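Long-range contacts in beta-glucosidase (Saccharopolyspora erythraea D, PDB 5M6G), which probably hydrolyses terminal, non-reducing beta-D-glucosyl residues to release beta-D-glucose, as a two-domain member of glycosyl hydrolase family 3: residues C181-R186 against V234-T239; W190-E195 against Y503-G508; V537-R542 against S559-S564. All coordinates share one frame; numbering follows the deposited sequence.

Contact 1 (C181-R186 against V234-T239); sequences CVCVAR and VGDGGT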
ATOM      1  N   CYS A 181      -1.812  -1.696  -4.180  1.00 14.31           N
ATOM      2  CA  CYS A 181      -1.162  -1.080  -5.334  1.00 14.65           C
ATOM      3  C   CYS A 181      -0.760  -2.183  -6.307  1.00 16.95           C
ATOM      4  O   CYS A 181       0.088  -3.021  -5.978  1.00 14.09           O
ATOM      5  CB  CYS A 181       0.081  -0.268  -4.927  1.00 18.48           C
ATOM      6  SG  CYS A 181       0.678   1.027  -6.141  1.00 19.73           S
ATOM      7  N   VAL A 182      -1.391  -2.213  -7.483  1.00  9.90           N
ATOM      8  CA  VAL A 182      -1.004  -3.104  -8.565  1.00 12.06           C
ATOM      9  C   VAL A 182      -0.111  -2.380  -9.567  1.00 13.80           C
ATOM     10  O   VAL A 182       0.136  -2.881 -10.672  1.00 13.89           O
ATOM     11  CB  VAL A 182      -2.240  -3.730  -9.234  1.00 15.82           C
ATOM     12  CG1 VAL A 182      -3.103  -4.445  -8.175  1.00 13.62           C
ATOM     13  CG2 VAL A 182      -3.062  -2.674  -9.985  1.00 12.07           C
ATOM     14  N   CYS A 183       0.366  -1.194  -9.192  1.00 13.79           N
ATOM     15  CA  CYS A 183       1.394  -0.458  -9.907  1.00 14.41           C
ATOM     16  C   CYS A 183       2.565  -1.356 -10.279  1.00 13.85           C
ATOM     17  O   CYS A 183       3.049  -2.138  -9.458  1.00 11.72           O
ATOM     18  CB  CYS A 183       1.874   0.702  -9.021  1.00 18.95           C
ATOM     19  SG  CYS A 183       2.282   0.285  -7.226  1.00 22.34           S
ATOM     20  N   VAL A 184       3.017  -1.233 -11.526  1.00 13.81           N
ATOM     21  CA  VAL A 184       4.206  -1.919 -12.022  1.00 13.28           C
ATOM     22  C   VAL A 184       5.307  -0.868 -12.084  1.00 12.94           C
ATOM     23  O   VAL A 184       5.334  -0.040 -12.999  1.00 12.76           O
ATOM     24  CB  VAL A 184       3.951  -2.560 -13.389  1.00 13.08           C
ATOM     25  CG1 VAL A 184       5.201  -3.227 -13.897  1.00 15.83           C
ATOM     26  CG2 VAL A 184       2.807  -3.561 -13.293  1.00 12.14           C
ATOM     27  N   ALA A 185       6.214  -0.887 -11.108  1.00 12.61           N
ATOM     28  CA  ALA A 185       7.205   0.176 -10.965  1.00 12.78           C
ATOM     29  C   ALA A 185       8.355  -0.077 -11.935  1.00 12.21           C
ATOM     30  O   ALA A 185       9.112  -1.039 -11.769  1.00 14.20           O
ATOM     31  CB  ALA A 185       7.705   0.256  -9.526  1.00 13.83           C
ATOM     32  N   ARG A 186       8.494   0.796 -12.935  1.00 13.20           N
ATOM     33  CA  ARG A 186       9.524   0.666 -13.956  1.00 12.64           C
ATOM     34  C   ARG A 186      10.709   1.603 -13.758  1.00 15.13           C
ATOM     35  O   ARG A 186      11.693   1.481 -14.494  1.00 17.79           O
ATOM     36  CB  ARG A 186       8.923   0.923 -15.352  1.00 14.24           C
ATOM     37  CG  ARG A 186       7.668   0.131 -15.644  1.00 14.84           C
ATOM     38  CD  ARG A 186       7.974  -1.303 -16.018  1.00 14.04           C
ATOM     39  NE  ARG A 186       8.632  -1.410 -17.325  1.00 14.21           N
ATOM     40  CZ  ARG A 186       9.176  -2.539 -17.776  1.00 18.64           C
ATOM     41  NH1 ARG A 186       9.752  -2.581 -18.974  1.00 16.70           N
ATOM     42  NH2 ARG A 186       9.138  -3.635 -17.024  1.00 16.93           N
ATOM     43  N   VAL A 234      -4.240   4.383 -14.496  1.00 12.95           N
ATOM     44  CA  VAL A 234      -3.369   3.259 -14.840  1.00 10.35           C
ATOM     45  C   VAL A 234      -2.055   3.850 -15.343  1.00 13.56           C
ATOM     46  O   VAL A 234      -2.039   4.935 -15.929  1.00 14.63           O
ATOM     47  CB  VAL A 234      -4.014   2.306 -15.894  1.00 17.55           C
ATOM     48  CG1 VAL A 234      -4.462   3.075 -17.140  1.00 10.99           C
ATOM     49  CG2 VAL A 234      -3.065   1.154 -16.269  1.00 12.43           C
ATOM     50  N   GLY A 235      -0.951   3.153 -15.088  1.00 16.98           N
ATOM     51  CA  GLY A 235       0.358   3.612 -15.517  1.00 16.51           C
ATOM     52  C   GLY A 235       1.139   4.391 -14.487  1.00 18.02           C
ATOM     53  O   GLY A 235       2.112   5.061 -14.851  1.00 16.33           O
ATOM     54  N   ASP A 236       0.740   4.341 -13.208  1.00 14.04           N
ATOM     55  CA  ASP A 236       1.440   5.130 -12.199  1.00 13.93           C
ATOM     56  C   ASP A 236       2.916   4.728 -12.084  1.00 15.37           C
ATOM     57  O   ASP A 236       3.760   5.570 -11.765  1.00 16.45           O
ATOM     58  CB  ASP A 236       0.715   5.026 -10.845  1.00 13.25           C
ATOM     59  CG  ASP A 236       0.424   3.587 -10.418  1.00 15.66           C
ATOM     60  OD1 ASP A 236       0.493   2.659 -11.250  1.00 15.60           O
ATOM     61  OD2 ASP A 236       0.105   3.385  -9.232  1.00 21.57           O
ATOM     62  N   GLY A 237       3.257   3.473 -12.389  1.00 15.72           N
ATOM     63  CA  GLY A 237       4.646   3.028 -12.354  1.00 12.83           C
ATOM     64  C   GLY A 237       5.448   3.355 -13.594  1.00 14.72           C
ATOM     65  O   GLY A 237       6.646   3.052 -13.671  1.00 13.71           O
ATOM     66  N   GLY A 238       4.811   3.974 -14.587  1.00 14.80           N
ATOM     67  CA  GLY A 238       5.459   4.241 -15.854  1.00 14.65           C
ATOM     68  C   GLY A 238       5.833   5.679 -16.119  1.00 18.28           C
ATOM     69  O   GLY A 238       6.220   5.996 -17.254  1.00 17.58           O
ATOM     70  N   THR A 239       5.740   6.568 -15.130  1.00 13.61           N
ATOM     71  CA  THR A 239       5.967   7.982 -15.389  1.00 17.37           C
ATOM     72  C   THR A 239       7.423   8.230 -15.752  1.00 19.10           C
ATOM     73  O   THR A 239       8.330   7.550 -15.267  1.00 15.74           O
ATOM     74  CB  THR A 239       5.582   8.841 -14.180  1.00 16.41           C
ATOM     75  OG1 THR A 239       6.354   8.464 -13.029  1.00 16.88           O
ATOM     76  CG2 THR A 239       4.094   8.704 -13.872  1.00 17.72           C
TER
HETATM   77  O   HOH W   1       2.060   0.906 -13.147  1.00 13.87           O

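Contact 2 (W190-E195 against Y503-G508); sequences WGRTYE and YAEFEG. With SOR (sorbitol), chain L.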
ATOM      1  N   TRP A 190      11.175   6.448  -8.436  1.00 14.61           N
ATOM      2  CA  TRP A 190       9.830   6.714  -7.939  1.00 15.00           C
ATOM      3  C   TRP A 190       9.732   6.486  -6.435  1.00 13.87           C
ATOM      4  O   TRP A 190      10.170   5.456  -5.921  1.00 14.93           O
ATOM      5  CB  TRP A 190       8.842   5.808  -8.660  1.00 11.98           C
ATOM      6  CG  TRP A 190       7.400   6.158  -8.454  1.00 15.03           C
ATOM      7  CD1 TRP A 190       6.872   7.401  -8.214  1.00 11.76           C
ATOM      8  CD2 TRP A 190       6.289   5.254  -8.515  1.00 15.43           C
ATOM      9  NE1 TRP A 190       5.500   7.322  -8.119  1.00 14.37           N
ATOM     10  CE2 TRP A 190       5.115   6.018  -8.303  1.00 13.84           C
ATOM     11  CE3 TRP A 190       6.170   3.874  -8.731  1.00 11.81           C
ATOM     12  CZ2 TRP A 190       3.840   5.445  -8.295  1.00 14.07           C
ATOM     13  CZ3 TRP A 190       4.891   3.305  -8.718  1.00 13.31           C
ATOM     14  CH2 TRP A 190       3.749   4.093  -8.506  1.00 13.42           C
ATOM     15  N   GLY A 191       9.124   7.443  -5.737  1.00 14.63           N
ATOM     16  CA  GLY A 191       8.926   7.318  -4.308  1.00 10.31           C
ATOM     17  C   GLY A 191       7.946   6.239  -3.889  1.00 14.70           C
ATOM     18  O   GLY A 191       7.829   5.974  -2.689  1.00 12.43           O
ATOM     19  N   ARG A 192       7.236   5.619  -4.832  1.00 13.54           N
ATOM     20  CA  ARG A 192       6.318   4.537  -4.500  1.00 15.80           C
ATOM     21  C   ARG A 192       6.788   3.192  -5.043  1.00 14.87           C
ATOM     22  O   ARG A 192       6.002   2.239  -5.104  1.00 13.40           O
ATOM     23  CB  ARG A 192       4.907   4.863  -5.005  1.00 13.09           C
ATOM     24  CG  ARG A 192       4.513   6.304  -4.763  1.00 17.07           C
ATOM     25  CD  ARG A 192       3.006   6.511  -4.922  1.00 11.02           C
ATOM     26  NE  ARG A 192       2.251   5.931  -3.819  1.00 15.40           N
ATOM     27  CZ  ARG A 192       0.977   6.226  -3.557  1.00 17.73           C
ATOM     28  NH1 ARG A 192       0.329   7.095  -4.328  1.00 13.13           N
ATOM     29  NH2 ARG A 192       0.350   5.662  -2.527  1.00 14.47           N
ATOM     30  N   THR A 193       8.062   3.096  -5.440  1.00 12.63           N
ATOM     31  CA  THR A 193       8.588   1.820  -5.909  1.00 13.77           C
ATOM     32  C   THR A 193       8.326   0.708  -4.896  1.00 12.91           C
ATOM     33  O   THR A 193       8.035  -0.432  -5.277  1.00 11.55           O
ATOM     34  CB  THR A 193      10.089   1.951  -6.195  1.00 13.49           C
ATOM     35  OG1 THR A 193      10.284   2.884  -7.267  1.00 12.13           O
ATOM     36  CG2 THR A 193      10.697   0.600  -6.584  1.00 12.69           C
ATOM     37  N   TYR A 194       8.402   1.022  -3.600  1.00 10.45           N
ATOM     38  CA  TYR A 194       8.218  -0.023  -2.595  1.00 12.77           C
ATOM     39  C   TYR A 194       6.774  -0.471  -2.488  1.00 15.24           C
ATOM     40  O   TYR A 194       6.509  -1.546  -1.939  1.00 11.06           O
ATOM     41  CB  TYR A 194       8.715   0.435  -1.221  1.00 14.34           C
ATOM     42  CG  TYR A 194       7.897   1.505  -0.503  1.00 16.09           C
ATOM     43  CD1 TYR A 194       6.749   1.182   0.236  1.00 11.61           C
ATOM     44  CD2 TYR A 194       8.306   2.824  -0.514  1.00 14.67           C
ATOM     45  CE1 TYR A 194       6.031   2.170   0.914  1.00 13.69           C
ATOM     46  CE2 TYR A 194       7.599   3.806   0.149  1.00 14.12           C
ATOM     47  CZ  TYR A 194       6.468   3.474   0.865  1.00 11.99           C
ATOM     48  OH  TYR A 194       5.790   4.469   1.527  1.00 16.73           O
ATOM     49  N   GLU A 195       5.830   0.327  -2.983  1.00 14.11           N
ATOM     50  CA  GLU A 195       4.442  -0.109  -2.984  1.00 11.95           C
ATOM     51  C   GLU A 195       4.121  -1.025  -4.153  1.00 11.74           C
ATOM     52  O   GLU A 195       2.987  -1.494  -4.263  1.00 11.85           O
ATOM     53  CB  GLU A 195       3.523   1.111  -3.001  1.00 14.41           C
ATOM     54  CG  GLU A 195       3.809   2.056  -1.849  1.00 16.79           C
ATOM     55  CD  GLU A 195       2.684   3.035  -1.620  1.00 15.36           C
ATOM     56  OE1 GLU A 195       1.554   2.580  -1.343  1.00 18.80           O
ATOM     57  OE2 GLU A 195       2.938   4.254  -1.716  1.00 15.17           O
ATOM     58  N   TYR A 503       9.546   7.165   3.775  1.00 12.93           N
ATOM     59  CA  TYR A 503       8.974   8.176   2.893  1.00 13.22           C
ATOM     60  C   TYR A 503       7.721   7.599   2.244  1.00 11.71           C
ATOM     61  O   TYR A 503       7.484   6.390   2.274  1.00 16.78           O
ATOM     62  CB  TYR A 503       9.973   8.609   1.816  1.00 12.95           C
ATOM     63  CG  TYR A 503      10.538   7.428   1.060  1.00 11.83           C
ATOM     64  CD1 TYR A 503       9.841   6.855  -0.001  1.00 10.68           C
ATOM     65  CD2 TYR A 503      11.759   6.868   1.428  1.00 11.08           C
ATOM     66  CE1 TYR A 503      10.346   5.763  -0.685  1.00 13.03           C
ATOM     67  CE2 TYR A 503      12.276   5.777   0.753  1.00 11.65           C
ATOM     68  CZ  TYR A 503      11.561   5.229  -0.305  1.00 14.69           C
ATOM     69  OH  TYR A 503      12.060   4.138  -0.970  1.00 11.19           O
ATOM     70  N   ALA A 504       6.940   8.476   1.613  1.00 14.17           N
ATOM     71  CA  ALA A 504       5.787   8.038   0.837  1.00 12.82           C
ATOM     72  C   ALA A 504       5.529   9.029  -0.286  1.00 14.19           C
ATOM     73  O   ALA A 504       5.727  10.234  -0.122  1.00 14.59           O
ATOM     74  CB  ALA A 504       4.518   7.901   1.698  1.00 11.82           C
ATOM     75  N   GLU A 505       5.064   8.503  -1.415  1.00 10.69           N
ATOM     76  CA  GLU A 505       4.624   9.276  -2.598  1.00 13.73           C
ATOM     77  C   GLU A 505       5.775  10.185  -3.044  1.00 18.82           C
ATOM     78  O   GLU A 505       6.944   9.768  -2.996  1.00 20.00           O
ATOM     79  CB  GLU A 505       3.319  10.005  -2.298  1.00 16.45           C
ATOM     80  CG  GLU A 505       2.245   9.125  -1.670  1.00 14.04           C
ATOM     81  CD  GLU A 505       0.894   9.829  -1.569  1.00 19.21           C
ATOM     82  OE1 GLU A 505       0.547  10.597  -2.489  1.00 18.85           O
ATOM     83  OE2 GLU A 505       0.186   9.612  -0.563  1.00 19.19           O
ATOM     84  N   PHE A 506       5.471  11.420  -3.457  1.00 16.10           N
ATOM     85  CA  PHE A 506       6.451  12.278  -4.117  1.00 17.36           C
ATOM     86  C   PHE A 506       7.622  12.627  -3.205  1.00 17.97           C
ATOM     87  O   PHE A 506       8.718  12.919  -3.700  1.00 15.95           O
ATOM     88  CB  PHE A 506       5.763  13.552  -4.623  1.00 15.11           C
ATOM     89  CG  PHE A 506       4.951  14.259  -3.570  1.00 16.62           C
ATOM     90  CD1 PHE A 506       3.631  13.910  -3.346  1.00 16.75           C
ATOM     91  CD2 PHE A 506       5.521  15.262  -2.800  1.00 19.73           C
ATOM     92  CE1 PHE A 506       2.883  14.552  -2.368  1.00 25.55           C
ATOM     93  CE2 PHE A 506       4.784  15.914  -1.823  1.00 23.65           C
ATOM     94  CZ  PHE A 506       3.465  15.557  -1.606  1.00 24.17           C
ATOM     95  N   GLU A 507       7.423  12.613  -1.881  1.00 16.78           N
ATOM     96  CA  GLU A 507       8.542  12.890  -0.981  1.00 21.66           C
ATOM     97  C   GLU A 507       9.666  11.871  -1.132  1.00 17.56           C
ATOM     98  O   GLU A 507      10.803  12.148  -0.736  1.00 19.54           O
ATOM     99  CB  GLU A 507       8.070  12.928   0.480  1.00 18.23           C
ATOM    100  CG  GLU A 507       7.038  13.996   0.760  1.00 23.18           C
ATOM    101  CD  GLU A 507       7.642  15.382   0.870  1.00 41.70           C
ATOM    102  OE1 GLU A 507       8.849  15.542   0.587  1.00 43.57           O
ATOM    103  OE2 GLU A 507       6.906  16.323   1.237  1.00 49.92           O
ATOM    104  N   GLY A 508       9.382  10.711  -1.707  1.00 16.72           N
ATOM    105  CA  GLY A 508      10.387   9.698  -1.918  1.00 13.40           C
ATOM    106  C   GLY A 508      10.995   9.648  -3.298  1.00 17.23           C
ATOM    107  O   GLY A 508      11.819   8.768  -3.558  1.00 13.71           O
TER
HETATM  108  C1  SOR L 711      -3.089   6.549  -2.618  1.00 25.88           C
HETATM  109  C2  SOR L 711      -3.675   6.694  -1.225  1.00 38.96           C
HETATM  110  C3  SOR L 711      -3.895   8.176  -0.934  1.00 43.25           C
HETATM  111  C4  SOR L 711      -4.140   8.413   0.553  1.00 31.59           C
HETATM  112  C5  SOR L 711      -3.816   9.845   0.992  1.00 40.79           C
HETATM  113  C6  SOR L 711      -3.746   9.869   2.516  1.00 25.74           C
HETATM  114  O1  SOR L 711      -2.384   5.337  -2.736  1.00 22.27           O
HETATM  115  O2  SOR L 711      -4.903   5.991  -1.147  1.00 26.60           O
HETATM  116  O3  SOR L 711      -5.006   8.610  -1.675  1.00 35.74           O
HETATM  117  O4  SOR L 711      -5.486   8.116   0.869  1.00 40.21           O
HETATM  118  O5  SOR L 711      -2.594  10.311   0.433  1.00 37.75           O
HETATM  119  O6  SOR L 711      -3.073  11.028   2.961  1.00 35.41           O
HETATM  120  O   HOH W   2      10.515   3.670  -3.372  1.00 15.18           O
HETATM  121  O   HOH W   3       5.173   5.794  -1.367  1.00 19.05           O
HETATM  122  O   HOH W   4      -1.771   8.901  -3.951  1.00 24.96           O

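Contact 3 (V537-R542 against S559-S564); sequences VTVSGR and SWLPGS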
ATOM      1  N   VAL A 537      23.228  -5.331   5.143  1.00 11.81           N
ATOM      2  CA  VAL A 537      21.800  -5.574   5.032  1.00 11.88           C
ATOM      3  C   VAL A 537      21.153  -4.268   4.605  1.00 11.57           C
ATOM      4  O   VAL A 537      21.265  -3.262   5.311  1.00 15.42           O
ATOM      5  CB  VAL A 537      21.213  -6.075   6.362  1.00  9.16           C
ATOM      6  CG1 VAL A 537      19.725  -6.372   6.199  1.00 12.79           C
ATOM      7  CG2 VAL A 537      21.971  -7.306   6.835  1.00 10.82           C
ATOM      8  N   THR A 538      20.507  -4.264   3.437  1.00 11.41           N
ATOM      9  CA  THR A 538      19.850  -3.054   2.961  1.00 11.14           C
ATOM     10  C   THR A 538      18.394  -3.081   3.414  1.00 13.46           C
ATOM     11  O   THR A 538      17.650  -4.015   3.092  1.00 13.45           O
ATOM     12  CB  THR A 538      19.942  -2.889   1.436  1.00 11.41           C
ATOM     13  OG1 THR A 538      19.392  -4.034   0.767  1.00 15.41           O
ATOM     14  CG2 THR A 538      21.396  -2.666   0.998  1.00 10.05           C
ATOM     15  N   VAL A 539      18.012  -2.087   4.200  1.00 10.49           N
ATOM     16  CA  VAL A 539      16.613  -1.810   4.505  1.00 11.41           C
ATOM     17  C   VAL A 539      16.233  -0.630   3.626  1.00 12.66           C
ATOM     18  O   VAL A 539      16.674   0.499   3.868  1.00 12.20           O
ATOM     19  CB  VAL A 539      16.402  -1.511   5.995  1.00  9.09           C
ATOM     20  CG1 VAL A 539      14.967  -0.986   6.260  1.00 10.16           C
ATOM     21  CG2 VAL A 539      16.645  -2.755   6.809  1.00  8.89           C
ATOM     22  N   SER A 540      15.441  -0.888   2.587  1.00 10.30           N
ATOM     23  CA  SER A 540      15.191   0.128   1.575  1.00 10.30           C
ATOM     24  C   SER A 540      13.911  -0.209   0.835  1.00 12.88           C
ATOM     25  O   SER A 540      13.463  -1.355   0.834  1.00 13.21           O
ATOM     26  CB  SER A 540      16.349   0.213   0.577  1.00 11.85           C
ATOM     27  OG  SER A 540      16.449  -0.986  -0.177  1.00 12.30           O
ATOM     28  N   GLY A 541      13.353   0.792   0.165  1.00 10.72           N
ATOM     29  CA  GLY A 541      12.175   0.561  -0.648  1.00 12.64           C
ATOM     30  C   GLY A 541      12.436   0.181  -2.092  1.00  8.88           C
ATOM     31  O   GLY A 541      11.489   0.064  -2.876  1.00 11.19           O
ATOM     32  N   ARG A 542      13.686  -0.060  -2.463  1.00 13.08           N
ATOM     33  CA  ARG A 542      14.046  -0.196  -3.867  1.00 12.97           C
ATOM     34  C   ARG A 542      15.509  -0.602  -3.939  1.00 12.60           C
ATOM     35  O   ARG A 542      16.224  -0.475  -2.938  1.00 12.64           O
ATOM     36  CB  ARG A 542      13.837   1.127  -4.593  1.00 11.19           C
ATOM     37  CG  ARG A 542      14.520   2.278  -3.864  1.00 14.53           C
ATOM     38  CD  ARG A 542      14.179   3.625  -4.474  1.00 14.59           C
ATOM     39  NE  ARG A 542      14.044   4.630  -3.427  1.00 14.69           N
ATOM     40  CZ  ARG A 542      13.515   5.837  -3.599  1.00 15.76           C
ATOM     41  NH1 ARG A 542      13.060   6.216  -4.801  1.00 15.67           N
ATOM     42  NH2 ARG A 542      13.418   6.656  -2.560  1.00 11.72           N
ATOM     43  N   SER A 559      16.752  -6.598   2.431  0.51 10.97           N
ATOM     44  CA  SER A 559      15.649  -6.859   3.346  0.51 12.21           C
ATOM     45  C   SER A 559      14.393  -6.067   3.028  0.51 10.69           C
ATOM     46  O   SER A 559      13.338  -6.364   3.601  0.51  9.97           O
ATOM     47  CB  SER A 559      16.070  -6.563   4.794  0.51 11.85           C
ATOM     48  OG  SER A 559      17.051  -7.491   5.223  0.51 12.14           O
ATOM     49  N   TRP A 560      14.479  -5.077   2.145  1.00 12.88           N
ATOM     50  CA  TRP A 560      13.331  -4.242   1.715  1.00 12.19           C
ATOM     51  C   TRP A 560      12.812  -3.493   2.953  1.00 13.34           C
ATOM     52  O   TRP A 560      13.620  -2.917   3.696  1.00 11.18           O
ATOM     53  CB  TRP A 560      12.306  -5.082   0.976  1.00 11.30           C
ATOM     54  CG  TRP A 560      12.929  -5.996  -0.018  1.00 11.15           C
ATOM     55  CD1 TRP A 560      12.968  -7.357   0.034  1.00 10.04           C
ATOM     56  CD2 TRP A 560      13.653  -5.613  -1.197  1.00 13.77           C
ATOM     57  NE1 TRP A 560      13.665  -7.852  -1.050  1.00 12.11           N
ATOM     58  CE2 TRP A 560      14.089  -6.801  -1.825  1.00 12.15           C
ATOM     59  CE3 TRP A 560      13.955  -4.383  -1.792  1.00 10.90           C
ATOM     60  CZ2 TRP A 560      14.811  -6.797  -3.026  1.00 11.34           C
ATOM     61  CZ3 TRP A 560      14.684  -4.378  -2.981  1.00 11.98           C
ATOM     62  CH2 TRP A 560      15.103  -5.583  -3.584  1.00 13.70           C
ATOM     63  N   LEU A 561      11.494  -3.442   3.180  1.00 11.51           N
ATOM     64  CA  LEU A 561      10.899  -2.766   4.335  1.00 12.04           C
ATOM     65  C   LEU A 561      10.057  -3.797   5.067  1.00  8.49           C
ATOM     66  O   LEU A 561       8.842  -3.910   4.822  1.00 11.86           O
ATOM     67  CB  LEU A 561      10.058  -1.562   3.911  1.00 10.24           C
ATOM     68  CG  LEU A 561      10.829  -0.537   3.082  1.00 13.20           C
ATOM     69  CD1 LEU A 561       9.871   0.462   2.409  1.00  8.57           C
ATOM     70  CD2 LEU A 561      11.870   0.170   3.945  1.00 12.95           C
ATOM     71  N   PRO A 562      10.662  -4.570   5.978  1.00 10.82           N
ATOM     72  CA  PRO A 562      10.020  -5.810   6.446  1.00 12.25           C
ATOM     73  C   PRO A 562       8.871  -5.619   7.414  1.00 12.95           C
ATOM     74  O   PRO A 562       8.109  -6.570   7.617  1.00 13.81           O
ATOM     75  CB  PRO A 562      11.174  -6.576   7.119  1.00 12.81           C
ATOM     76  CG  PRO A 562      12.180  -5.529   7.469  1.00 11.98           C
ATOM     77  CD  PRO A 562      12.067  -4.462   6.405  1.00 11.98           C
ATOM     78  N   GLY A 563       8.719  -4.449   8.023  1.00 11.98           N
ATOM     79  CA  GLY A 563       7.585  -4.233   8.898  1.00 12.06           C
ATOM     80  C   GLY A 563       7.882  -4.476  10.366  1.00 14.20           C
ATOM     81  O   GLY A 563       9.015  -4.296  10.819  1.00 13.33           O
ATOM     82  N   SER A 564       6.870  -4.885  11.125  1.00  9.65           N
ATOM     83  CA  SER A 564       7.040  -4.959  12.572  1.00 11.94           C
ATOM     84  C   SER A 564       7.835  -6.175  13.034  1.00 13.92           C
ATOM     85  O   SER A 564       8.385  -6.142  14.136  1.00 11.93           O
ATOM     86  CB  SER A 564       5.671  -4.939  13.263  1.00 11.31           C
ATOM     87  OG  SER A 564       4.821  -5.926  12.724  1.00 13.20           O
TER
HETATM   88  O   HOH W   5      16.474  -3.780   0.259  1.00 10.07           O

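Contact 1 (C181-R186 against V234-T239)
R186 and G237 supply the direct hydrogen bond of this contact, from R186 N to G237 O at 3.0 Å. It is fairly straight, with 163° at the hydrogen, although the donor stands 24° off the carbonyl plane. The same glycine gives a weaker CA-H...O contact, G237 CA to V184 O at 3.2 Å. A CB on G237 would come within 1.9 Å of V184 O, so the close backbone approach depends on the missing side chain. One water adds a second link, accepting from V184 N at 2.8 Å and from G237 N at 2.9 Å.

Side-chain contacts gather at the other end, where the carboxylate of D236 lies against the C181-C183 disulfide. D236 CG sits between its backbone N and carbonyl carbon (chi1 51°), which brings OD2 to 3.2 Å from C183 CB, with OD1 almost as near. C181 SG is further off, 3.9 Å from D236 OD2, and its bond to C183 SG closes a small ring across V182. R186 touches G237 O with CB and CG, whereas its guanidinium turns away to the carbonyl of E199, itself a magnesium ligand.

Both segments are loops that follow strands, 176-177 and 229-233, in the TIM-barrel-like N-terminal domain. Loops after the strands form the active-site rim in such barrels. Here D236 OD2 bonds to H232 ND1, and the NE2 of that imidazole binds sorbitol in the pocket, which makes D236 a second-shell residue.

Contact 2 (W190-E195 against Y503-G508)
E195 OE2 fixes the guanidinium that R192 lays against E505. R192 NE approaches that oxygen to 2.8 Å and NH2 to 3.1 Å, a side-on grip with the oxygen close to the guanidinium plane; W448 NE1 and a water also bond to it. That water joins the segments, donating to G191 O and accepting from E505 N. A bend at chi3 (72°) turns R192 toward E505, whose CG covers one guanidinium face, 3.7 Å from R192 CZ; the carboxylate is stacked at only 11° to the guanidinium. E505 OE1 lies well out of that plane, so the long R192 NH1 to E505 OE1 approach of 4.0 Å is a matter of charge alone. Both residues reach sorbitol: R192 NH2 donates to its O1 over 2.8 Å, while its O5 bonds weakly to E505 OE2, which W452 NE1 also holds.

Y194 OH donates to Y503 O at 2.7 Å, in the carbonyl plane. The edge of the Y194 ring points at the face of Y503 in an offset edge-to-face pair, planes at 69°. G191 CA rests 3.4 Å from E505 O, so close that a CB would clash with it.

R192 and E505 thus bring loops of both domains together at the ligand pocket: segment 190-195 lies between strand 176-177 and helix 201-206 of the N-terminal domain, segment 503-508 between strand 493-499 and helix 518-528 of the C-terminal domain.

Contact 3 (V537-R542 against S559-S564)
Two first torsions bring the apolar groups together: L561 holds CG anti to its carbonyl carbon (chi1 -56°), and V539 sends CG1 anti to the backbone N (chi1 170°). V539 CG1 and L561 CD2 then meet at 4.0 Å, the two side chains crossing at a slant. The other methyl, L561 CD1, rests 3.8 Å from G541 CA, and L561 CG lies 3.6 Å from S540 O, so the leucine is spread along the backbone that leaves the strand. An alanine here would remove both methyls and is likely to leave a gap beside V539 CG1 and G541 CA.

Backbone bonds join the two segments. S559 N donates to T538 O at 2.8 Å. Two residues on, S540 N reaches W560 O at 2.9 Å, but from 46° above the carbonyl plane and so not on a lone pair, consistent with pairing that loosens as the strands end.

W560 meets the loop after the strand at its ring edge, where CZ3 lies 4.0 Å from R542 C. A water sits over one face of the indole, toward its rim. It accepts from W560 N at 3.0 Å and donates to S540 OG, and it is also hydrogen-bonded to T538 OG1. S540 OG in turn donates to R542 O over 2.8 Å, linking S540 to R542 across G541. The R542 guanidinium leaves this site for G508 O and the carboxylate of E500.

The segments take in the C-terminal ends of neighbouring parallel strands, 534-539 and 555-560. They belong to the mixed sheet of the alpha/beta C-terminal domain of family 3 glycosyl hydrolases, and the chain turns out of the sheet here.

From the N terminus, residues 181-186 and 190-195 follow one another in the loop between strand 176-177 and helix 201-206. Contact 1 closes a loop of 47 residues at 234-239, within the N-terminal domain. Contact 2 opens inside that span but closes only at 503-508, so the two cross, and contact 2 joins the N-terminal to the C-terminal domain. Contact 3 follows in series, closing a 16-residue loop between neighbouring strands of the C-terminal sheet. Contact 2 is the physical middle: the W190 ring packs on G237 of contact 1, and Y194 CB packs on G541 O of contact 3. Contacts 1 and 3 do not touch, their nearest atoms lying about 8 Å apart.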